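Local structure of proteasome accessory factor B/C (PafBC) (Paenarthrobacter aurescens, 6SJ9) at residues 144-152 against 594-602; 382-390 against 404-413. The protein probably regulates transcription in the bacterial DNA damage response, pairing winged helix-turn-helix DNA-binding domains with WYL domains. All blocks are in the same frame, centred on the assembly; numbering follows the deposited sequence.

Interaction 1 of 2, residues 144-152 against 594-602; sequences KPAGQAFDD and RQGAGLADD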
loop_
_atom_site.group_PDB
_atom_site.type_symbol
_atom_site.label_atom_id
_atom_site.label_comp_id
_atom_site.label_asym_id
_atom_site.label_seq_id
_atom_site.Cartn_x
_atom_site.Cartn_y
_atom_site.Cartn_z
ATOM N N LYS A 144 0.400 -8.356 -6.598
ATOM C CA LYS A 144 -0.396 -7.466 -7.417
ATOM C C LYS A 144 -0.348 -7.964 -8.843
ATOM O O LYS A 144 0.543 -8.735 -9.196
ATOM C CB LYS A 144 0.133 -6.033 -7.251
ATOM C CG LYS A 144 1.458 -5.803 -7.860
ATOM C CD LYS A 144 1.682 -4.331 -8.192
ATOM C CE LYS A 144 2.955 -3.857 -7.507
ATOM N NZ LYS A 144 2.772 -2.980 -6.291
ATOM N N PRO A 145 -1.331 -7.609 -9.668
ATOM C CA PRO A 145 -1.253 -8.001 -11.078
ATOM C C PRO A 145 -0.074 -7.274 -11.698
ATOM O O PRO A 145 0.216 -6.133 -11.339
ATOM C CB PRO A 145 -2.586 -7.529 -11.658
ATOM C CG PRO A 145 -2.957 -6.346 -10.795
ATOM C CD PRO A 145 -2.514 -6.779 -9.389
ATOM N N ALA A 146 0.614 -7.960 -12.601
ATOM C CA ALA A 146 1.763 -7.416 -13.320
ATOM C C ALA A 146 1.437 -6.086 -14.008
ATOM O O ALA A 146 0.437 -5.974 -14.725
ATOM C CB ALA A 146 2.222 -8.432 -14.366
ATOM N N GLY A 147 2.255 -5.061 -13.738
ATOM C CA GLY A 147 2.037 -3.772 -14.379
ATOM C C GLY A 147 2.059 -3.853 -15.903
ATOM O O GLY A 147 1.285 -3.165 -16.575
ATOM N N GLN A 148 2.944 -4.695 -16.462
ATOM C CA GLN A 148 3.094 -4.796 -17.913
ATOM C C GLN A 148 1.844 -5.414 -18.570
ATOM O O GLN A 148 1.334 -4.897 -19.567
ATOM C CB GLN A 148 4.345 -5.617 -18.266
ATOM C CG GLN A 148 4.589 -5.565 -19.772
ATOM C CD GLN A 148 4.929 -4.136 -20.227
ATOM O OE1 GLN A 148 5.789 -3.465 -19.628
ATOM N NE2 GLN A 148 4.214 -3.640 -21.247
ATOM N N ALA A 149 1.336 -6.508 -18.009
ATOM C CA ALA A 149 0.135 -7.155 -18.543
ATOM C C ALA A 149 -1.051 -6.219 -18.472
ATOM O O ALA A 149 -1.892 -6.155 -19.396
ATOM C CB ALA A 149 -0.160 -8.441 -17.768
ATOM N N PHE A 150 -1.117 -5.455 -17.391
ATOM C CA PHE A 150 -2.136 -4.433 -17.297
ATOM C C PHE A 150 -1.969 -3.407 -18.395
ATOM O O PHE A 150 -2.958 -3.002 -19.025
ATOM C CB PHE A 150 -2.082 -3.751 -15.941
ATOM C CG PHE A 150 -3.417 -3.441 -15.396
ATOM C CD1 PHE A 150 -4.025 -2.260 -15.699
ATOM C CD2 PHE A 150 -4.057 -4.350 -14.568
ATOM C CE1 PHE A 150 -5.284 -1.981 -15.211
ATOM C CE2 PHE A 150 -5.311 -4.093 -14.050
ATOM C CZ PHE A 150 -5.926 -2.896 -14.386
ATOM N N ASP A 151 -0.739 -2.861 -18.538
ATOM C CA ASP A 151 -0.503 -1.882 -19.589
ATOM C C ASP A 151 -0.859 -2.445 -20.966
ATOM O O ASP A 151 -1.371 -1.711 -21.813
ATOM C CB ASP A 151 0.941 -1.386 -19.607
ATOM C CG ASP A 151 1.321 -0.525 -18.351
ATOM O OD1 ASP A 151 0.437 -0.095 -17.564
ATOM O OD2 ASP A 151 2.538 -0.244 -18.181
ATOM N N ASP A 152 -0.604 -3.737 -21.196
ATOM C CA ASP A 152 -0.795 -4.292 -22.540
ATOM C C ASP A 152 -2.271 -4.457 -22.874
ATOM O O ASP A 152 -2.709 -4.081 -23.971
ATOM C CB ASP A 152 -0.065 -5.626 -22.675
ATOM C CG ASP A 152 1.414 -5.441 -22.716
ATOM O OD1 ASP A 152 1.903 -4.394 -23.241
ATOM O OD2 ASP A 152 2.093 -6.380 -22.296
ATOM N N ARG A 594 10.378 -8.715 -19.704
ATOM C CA ARG A 594 9.220 -7.958 -20.168
ATOM C C ARG A 594 8.023 -8.192 -19.266
ATOM O O ARG A 594 7.362 -7.240 -18.830
ATOM C CB ARG A 594 8.857 -8.346 -21.603
ATOM C CG ARG A 594 7.741 -7.461 -22.128
ATOM C CD ARG A 594 7.222 -7.774 -23.540
ATOM N NE ARG A 594 6.525 -6.562 -23.996
ATOM C CZ ARG A 594 5.257 -6.236 -23.707
ATOM N NH1 ARG A 594 4.486 -7.051 -22.982
ATOM N NH2 ARG A 594 4.753 -5.076 -24.146
ATOM N N GLN A 595 7.834 -9.439 -18.845
ATOM C CA GLN A 595 6.698 -9.757 -18.006
ATOM C C GLN A 595 6.712 -8.950 -16.731
ATOM O O GLN A 595 5.650 -8.486 -16.293
ATOM C CB GLN A 595 6.696 -11.238 -17.660
ATOM C CG GLN A 595 5.344 -11.793 -17.241
ATOM C CD GLN A 595 5.350 -13.308 -17.221
ATOM O OE1 GLN A 595 6.354 -13.933 -17.591
ATOM N NE2 GLN A 595 4.243 -13.913 -16.777
ATOM N N GLY A 596 7.905 -8.738 -16.145
ATOM C CA GLY A 596 8.113 -7.949 -14.929
ATOM C C GLY A 596 8.572 -6.488 -15.098
ATOM O O GLY A 596 9.090 -5.870 -14.157
ATOM N N ALA A 597 8.402 -5.917 -16.288
ATOM C CA ALA A 597 8.938 -4.583 -16.521
ATOM C C ALA A 597 8.302 -3.554 -15.590
ATOM O O ALA A 597 8.924 -2.535 -15.274
ATOM C CB ALA A 597 8.739 -4.203 -17.996
ATOM N N GLY A 598 7.064 -3.800 -15.151
ATOM C CA GLY A 598 6.376 -2.900 -14.224
ATOM C C GLY A 598 7.062 -2.684 -12.881
ATOM O O GLY A 598 6.813 -1.660 -12.217
ATOM N N LEU A 599 7.948 -3.592 -12.469
ATOM C CA LEU A 599 8.641 -3.376 -11.199
ATOM C C LEU A 599 9.517 -2.121 -11.207
ATOM O O LEU A 599 9.716 -1.506 -10.151
ATOM C CB LEU A 599 9.442 -4.617 -10.856
ATOM C CG LEU A 599 8.544 -5.847 -10.698
ATOM C CD1 LEU A 599 9.392 -7.033 -10.523
ATOM C CD2 LEU A 599 7.634 -5.675 -9.439
ATOM N N ALA A 600 10.035 -1.706 -12.379
ATOM C CA ALA A 600 10.834 -0.479 -12.436
ATOM C C ALA A 600 10.022 0.739 -12.030
ATOM O O ALA A 600 10.594 1.729 -11.547
ATOM C CB ALA A 600 11.427 -0.249 -13.838
ATOM N N ASP A 601 8.703 0.719 -12.284
ATOM C CA ASP A 601 7.833 1.816 -11.824
ATOM C C ASP A 601 7.526 1.704 -10.331
ATOM O O ASP A 601 7.567 2.700 -9.590
ATOM C CB ASP A 601 6.539 1.789 -12.619
ATOM C CG ASP A 601 6.712 2.273 -14.058
ATOM O OD1 ASP A 601 7.563 3.161 -14.345
ATOM O OD2 ASP A 601 5.987 1.707 -14.907
ATOM N N ASP A 602 7.215 0.495 -9.882
ATOM C CA ASP A 602 6.902 0.291 -8.476
ATOM C C ASP A 602 8.035 0.780 -7.580
ATOM O O ASP A 602 7.776 1.264 -6.476
ATOM C CB ASP A 602 6.625 -1.201 -8.220
ATOM C CG ASP A 602 5.425 -1.716 -8.998
ATOM O OD1 ASP A 602 4.653 -0.899 -9.574
ATOM O OD2 ASP A 602 5.286 -2.948 -9.103
#
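Arg-594 meets Asp-152 end-on and almost flat, in a two-pronged salt bridge whose carboxylate and guanidinium planes lie only 19° apart. NH1 donates to Asp-152 OD2 at 2.6 Å and NH2 to Asp-152 OD1 at 3.1 Å; both bonds are nearly straight and arrive on the syn side of the carboxylate. The extended arginine chain carries its charge back to helix 147-159. A second ion pair, at the other end, is looser: Lys-144 NZ stays a long 3.8 Å from Asp-602 OD2, and the stronger partner of Asp-602 is Arg-341.

Polar bonding within the helix steadies the first pair. Gln-148 NE2 gives a hydrogen bond to Asp-152 OD1 at 3.1 Å, coming from above the carboxylate plane on the face opposite to Arg-594 NH2, so that two donors grip OD1 and probably resist rotation of the carboxylate. The contact joins the first helix of a WYL domain to the turns and short helix 599-602 that follow the first strand (586-592) of the C-terminal WCX domain, whose four-stranded 2-3-1-4 sheet is ferredoxin-like.

Van der Waals packing fills the space between the charged ends. Pointing away from its own N (chi1 -173°) and then bending at chi2, Gln-148 crosses one face of the Arg-594 guanidinium, its amide carbon CD 3.8 Å above the plane near the rim and the two planes 62° apart, and brings OE1 to 3.5 Å from Ala-597 CB. Beside it the backbones run close where two glycines face each other, Gly-147 CA to Gly-598 CA being 4.4 Å.

Interaction 2 of 2, residues 382-390 against 404-413; sequences IDDLKILIC and IQWENDHVYI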
loop_
_atom_site.group_PDB
_atom_site.type_symbol
_atom_site.label_atom_id
_atom_site.label_comp_id
_atom_site.label_asym_id
_atom_site.label_seq_id
_atom_site.Cartn_x
_atom_site.Cartn_y
_atom_site.Cartn_z
ATOM N N ILE A 382 -3.830 6.983 -15.951
ATOM C CA ILE A 382 -3.827 5.526 -15.795
ATOM C C ILE A 382 -2.800 5.086 -14.740
ATOM O O ILE A 382 -3.052 4.173 -13.939
ATOM C CB ILE A 382 -3.583 4.878 -17.162
ATOM C CG1 ILE A 382 -4.827 5.094 -18.024
ATOM C CG2 ILE A 382 -3.310 3.440 -16.994
ATOM C CD1 ILE A 382 -4.549 4.868 -19.544
ATOM N N ASP A 383 -1.621 5.715 -14.737
ATOM C CA ASP A 383 -0.647 5.339 -13.733
ATOM C C ASP A 383 -1.151 5.685 -12.317
ATOM O O ASP A 383 -0.918 4.925 -11.383
ATOM C CB ASP A 383 0.700 6.002 -14.004
ATOM C CG ASP A 383 1.841 5.199 -13.384
ATOM O OD1 ASP A 383 1.861 3.970 -13.616
ATOM O OD2 ASP A 383 2.708 5.756 -12.670
ATOM N N ASP A 384 -1.818 6.840 -12.147
ATOM C CA ASP A 384 -2.441 7.155 -10.859
ATOM C C ASP A 384 -3.378 6.051 -10.440
ATOM O O ASP A 384 -3.403 5.675 -9.281
ATOM C CB ASP A 384 -3.254 8.458 -10.898
ATOM C CG ASP A 384 -2.388 9.695 -11.061
ATOM O OD1 ASP A 384 -1.183 9.667 -10.759
ATOM O OD2 ASP A 384 -2.948 10.716 -11.483
ATOM N N LEU A 385 -4.163 5.519 -11.386
ATOM C CA LEU A 385 -5.133 4.497 -11.030
ATOM C C LEU A 385 -4.448 3.183 -10.717
ATOM O O LEU A 385 -4.900 2.457 -9.830
ATOM C CB LEU A 385 -6.186 4.314 -12.140
ATOM C CG LEU A 385 -7.133 5.493 -12.299
ATOM C CD1 LEU A 385 -7.970 5.424 -13.551
ATOM C CD2 LEU A 385 -8.066 5.514 -11.108
ATOM N N LYS A 386 -3.365 2.845 -11.442
ATOM C CA LYS A 386 -2.634 1.613 -11.132
ATOM C C LYS A 386 -2.042 1.673 -9.722
ATOM O O LYS A 386 -2.035 0.674 -9.008
ATOM C CB LYS A 386 -1.519 1.370 -12.170
ATOM C CG LYS A 386 -2.049 0.851 -13.573
ATOM C CD LYS A 386 -0.969 1.043 -14.692
ATOM C CE LYS A 386 0.446 0.467 -14.338
ATOM N NZ LYS A 386 1.456 0.888 -15.400
ATOM N N ILE A 387 -1.509 2.828 -9.317
ATOM C CA ILE A 387 -1.008 2.958 -7.947
ATOM C C ILE A 387 -2.141 2.754 -6.962
ATOM O O ILE A 387 -2.000 2.042 -5.961
ATOM C CB ILE A 387 -0.364 4.342 -7.737
ATOM C CG1 ILE A 387 0.928 4.444 -8.543
ATOM C CG2 ILE A 387 -0.072 4.539 -6.199
ATOM C CD1 ILE A 387 1.326 5.861 -8.821
ATOM N N LEU A 388 -3.303 3.352 -7.251
ATOM C CA LEU A 388 -4.389 3.359 -6.291
ATOM C C LEU A 388 -5.078 1.990 -6.183
ATOM O O LEU A 388 -5.316 1.491 -5.071
ATOM C CB LEU A 388 -5.433 4.432 -6.679
ATOM C CG LEU A 388 -6.704 4.483 -5.809
ATOM C CD1 LEU A 388 -6.267 4.934 -4.415
ATOM C CD2 LEU A 388 -7.757 5.477 -6.342
ATOM N N ILE A 389 -5.443 1.376 -7.309
ATOM C CA ILE A 389 -6.342 0.219 -7.257
ATOM C C ILE A 389 -5.765 -1.031 -7.888
ATOM O O ILE A 389 -6.464 -2.042 -7.937
ATOM C CB ILE A 389 -7.705 0.516 -7.923
ATOM C CG1 ILE A 389 -7.500 0.796 -9.412
ATOM C CG2 ILE A 389 -8.472 1.605 -7.282
ATOM C CD1 ILE A 389 -8.821 0.930 -10.141
ATOM N N CYS A 390 -4.561 -0.983 -8.451
ATOM C CA CYS A 390 -3.930 -2.149 -9.081
ATOM C C CYS A 390 -2.655 -2.544 -8.365
ATOM O O CYS A 390 -1.749 -3.126 -8.971
ATOM C CB CYS A 390 -3.625 -1.891 -10.578
ATOM S SG CYS A 390 -5.076 -1.312 -11.529
ATOM N N ILE A 404 -14.051 -3.952 -8.894
ATOM C CA ILE A 404 -13.515 -3.019 -9.880
ATOM C C ILE A 404 -13.752 -3.571 -11.288
ATOM O O ILE A 404 -13.490 -4.760 -11.542
ATOM C CB ILE A 404 -12.016 -2.783 -9.643
ATOM C CG1 ILE A 404 -11.853 -2.214 -8.232
ATOM C CG2 ILE A 404 -11.492 -1.780 -10.668
ATOM C CD1 ILE A 404 -10.494 -2.318 -7.664
ATOM N N GLN A 405 -14.289 -2.711 -12.175
ATOM C CA GLN A 405 -14.393 -2.939 -13.619
ATOM C C GLN A 405 -13.562 -1.863 -14.340
ATOM O O GLN A 405 -13.714 -0.659 -14.082
ATOM C CB GLN A 405 -15.819 -2.831 -14.180
ATOM C CG GLN A 405 -16.782 -3.915 -13.786
ATOM C CD GLN A 405 -17.110 -3.872 -12.295
ATOM O OE1 GLN A 405 -17.167 -4.900 -11.663
ATOM N NE2 GLN A 405 -17.337 -2.676 -11.739
ATOM N N TRP A 406 -12.775 -2.288 -15.306
ATOM C CA TRP A 406 -11.964 -1.366 -16.106
ATOM C C TRP A 406 -12.141 -1.734 -17.569
ATOM O O TRP A 406 -11.512 -2.682 -18.048
ATOM C CB TRP A 406 -10.518 -1.451 -15.697
ATOM C CG TRP A 406 -9.629 -0.440 -16.320
ATOM C CD1 TRP A 406 -9.678 0.060 -17.608
ATOM C CD2 TRP A 406 -8.508 0.190 -15.690
ATOM N NE1 TRP A 406 -8.661 0.965 -17.799
ATOM C CE2 TRP A 406 -7.911 1.051 -16.658
ATOM C CE3 TRP A 406 -7.958 0.127 -14.406
ATOM C CZ2 TRP A 406 -6.808 1.843 -16.373
ATOM C CZ3 TRP A 406 -6.821 0.913 -14.125
ATOM C CH2 TRP A 406 -6.283 1.771 -15.099
ATOM N N GLU A 407 -13.006 -0.994 -18.264
ATOM C CA GLU A 407 -13.195 -1.119 -19.713
ATOM C C GLU A 407 -12.381 -0.055 -20.446
ATOM O O GLU A 407 -11.664 0.737 -19.831
ATOM C CB GLU A 407 -14.666 -0.965 -20.058
ATOM C CG GLU A 407 -15.569 -1.912 -19.370
ATOM C CD GLU A 407 -17.046 -1.626 -19.676
ATOM O OE1 GLU A 407 -17.389 -0.976 -20.692
ATOM O OE2 GLU A 407 -17.866 -2.113 -18.913
ATOM N N ASN A 408 -12.478 -0.041 -21.781
ATOM C CA ASN A 408 -11.736 0.940 -22.590
ATOM C C ASN A 408 -12.079 2.351 -22.147
ATOM O O ASN A 408 -13.218 2.787 -22.294
ATOM C CB ASN A 408 -12.046 0.793 -24.097
ATOM C CG ASN A 408 -11.053 1.613 -24.967
ATOM O OD1 ASN A 408 -9.890 1.736 -24.599
ATOM N ND2 ASN A 408 -11.507 2.148 -26.096
ATOM N N ASP A 409 -11.106 3.080 -21.628
ATOM C CA ASP A 409 -11.366 4.477 -21.248
ATOM C C ASP A 409 -12.406 4.615 -20.103
ATOM O O ASP A 409 -12.997 5.691 -19.919
ATOM C CB ASP A 409 -11.825 5.338 -22.458
ATOM C CG ASP A 409 -11.754 6.886 -22.169
ATOM O OD1 ASP A 409 -10.645 7.370 -21.853
ATOM O OD2 ASP A 409 -12.778 7.607 -22.229
ATOM N N HIS A 410 -12.680 3.575 -19.312
ATOM C CA HIS A 410 -13.812 3.679 -18.381
ATOM C C HIS A 410 -13.582 2.791 -17.155
ATOM O O HIS A 410 -13.529 1.564 -17.289
ATOM C CB HIS A 410 -15.091 3.320 -19.098
ATOM C CG HIS A 410 -16.304 3.583 -18.285
ATOM N ND1 HIS A 410 -17.513 2.974 -18.531
ATOM C CD2 HIS A 410 -16.507 4.431 -17.250
ATOM C CE1 HIS A 410 -18.406 3.410 -17.654
ATOM N NE2 HIS A 410 -17.820 4.298 -16.867
ATOM N N VAL A 411 -13.407 3.394 -15.971
ATOM C CA VAL A 411 -13.094 2.662 -14.737
ATOM C C VAL A 411 -14.171 2.949 -13.699
ATOM O O VAL A 411 -14.506 4.112 -13.441
ATOM C CB VAL A 411 -11.700 3.017 -14.156
ATOM C CG1 VAL A 411 -11.299 1.955 -12.999
ATOM C CG2 VAL A 411 -10.659 3.021 -15.251
ATOM N N TYR A 412 -14.712 1.900 -13.095
ATOM C CA TYR A 412 -15.738 2.146 -12.088
ATOM C C TYR A 412 -15.687 1.055 -11.028
ATOM O O TYR A 412 -15.379 -0.105 -11.318
ATOM C CB TYR A 412 -17.154 2.302 -12.701
ATOM C CG TYR A 412 -17.634 1.197 -13.602
ATOM C CD1 TYR A 412 -17.088 1.004 -14.873
ATOM C CD2 TYR A 412 -18.674 0.362 -13.194
ATOM C CE1 TYR A 412 -17.540 -0.019 -15.696
ATOM C CE2 TYR A 412 -19.143 -0.664 -14.019
ATOM C CZ TYR A 412 -18.573 -0.853 -15.261
ATOM O OH TYR A 412 -19.042 -1.882 -16.064
ATOM N N ILE A 413 -15.895 1.490 -9.793
ATOM C CA ILE A 413 -15.929 0.653 -8.604
ATOM C C ILE A 413 -17.401 0.452 -8.292
ATOM O O ILE A 413 -18.093 1.406 -7.947
ATOM C CB ILE A 413 -15.161 1.318 -7.452
ATOM C CG1 ILE A 413 -13.700 1.450 -7.856
ATOM C CG2 ILE A 413 -15.287 0.518 -6.193
ATOM C CD1 ILE A 413 -12.761 2.092 -6.837
#
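This is a buried, wholly apolar helix-on-hairpin contact inside the PafC helix-turn-helix domain, and its topology is that of a winged helix: helix 378-389, the second of the helix-turn-helix pair with 367-374, packs against the wing hairpin formed by strands 404-407 and 410-413. The hairpin closes through a type II turn from Glu-407 to His-410. Segment 382-389 of the helix runs at 25° to strand 410-413, their axes 11.6 Å apart at closest, and nearly antiparallel to 404-407; no hydrogen bond crosses between the two elements.

Trp-406 carries much of the contact. Its CG stands anti to the backbone N (chi1 -173°), which swings the indole toward the helix and sets its six-membered ring among apolar groups: Ile-382 CG2 comes to the ring edge at CZ2, 3.9 Å away, while Leu-385 CB approaches CH2 obliquely and Cys-390 SG lies 3.8 Å from Trp-406 CZ3, an oblique sulfur-aromatic contact. From within the hairpin, Val-411 CG2 sits over the centre of one indole face. Phe-150 of helix 147-159 adds an edge-to-face ring contact. Were the indole replaced by an alanine, a gap would probably open between helix and hairpin, leaving Ile-382, Leu-385 and the Cys-390 sulfur without their common aromatic partner.

Farther along, Ile-389 takes over. Its CG1 lies between the backbone N and the carbonyl carbon (chi1 64°), and from there CD1 points into the hairpin between Ile-404 and Val-411. Leu-385 CD1 slides past Val-411 CG2 at 4.0 Å, the two chains running in opposite directions. Ile-389 and Val-411 instead reach toward each other tip to tip, with Ile-389 CD1 3.9 Å from Val-411 CG1.

The two contacts illustrate how chemistry follows depth in a multidomain protein. Interaction 1 is a surface seam between domains far apart in sequence, secured by charge and amide groups and by close backbone approach at glycines; interaction 2 is a buried contact within the helix-turn-helix domain, where it abuts the WYL domain, and is built from aliphatic groups, an indole and a sulfur. They share no segment, yet helix 147-159 ties them together, because it turns one side to the WCX turn and another to the winged helix. Phe-150 on that helix packs against Cys-390, and Asp-151 OD1 forms a salt bridge with Lys-386 NZ at 2.6 Å, a polar link beside the apolar core.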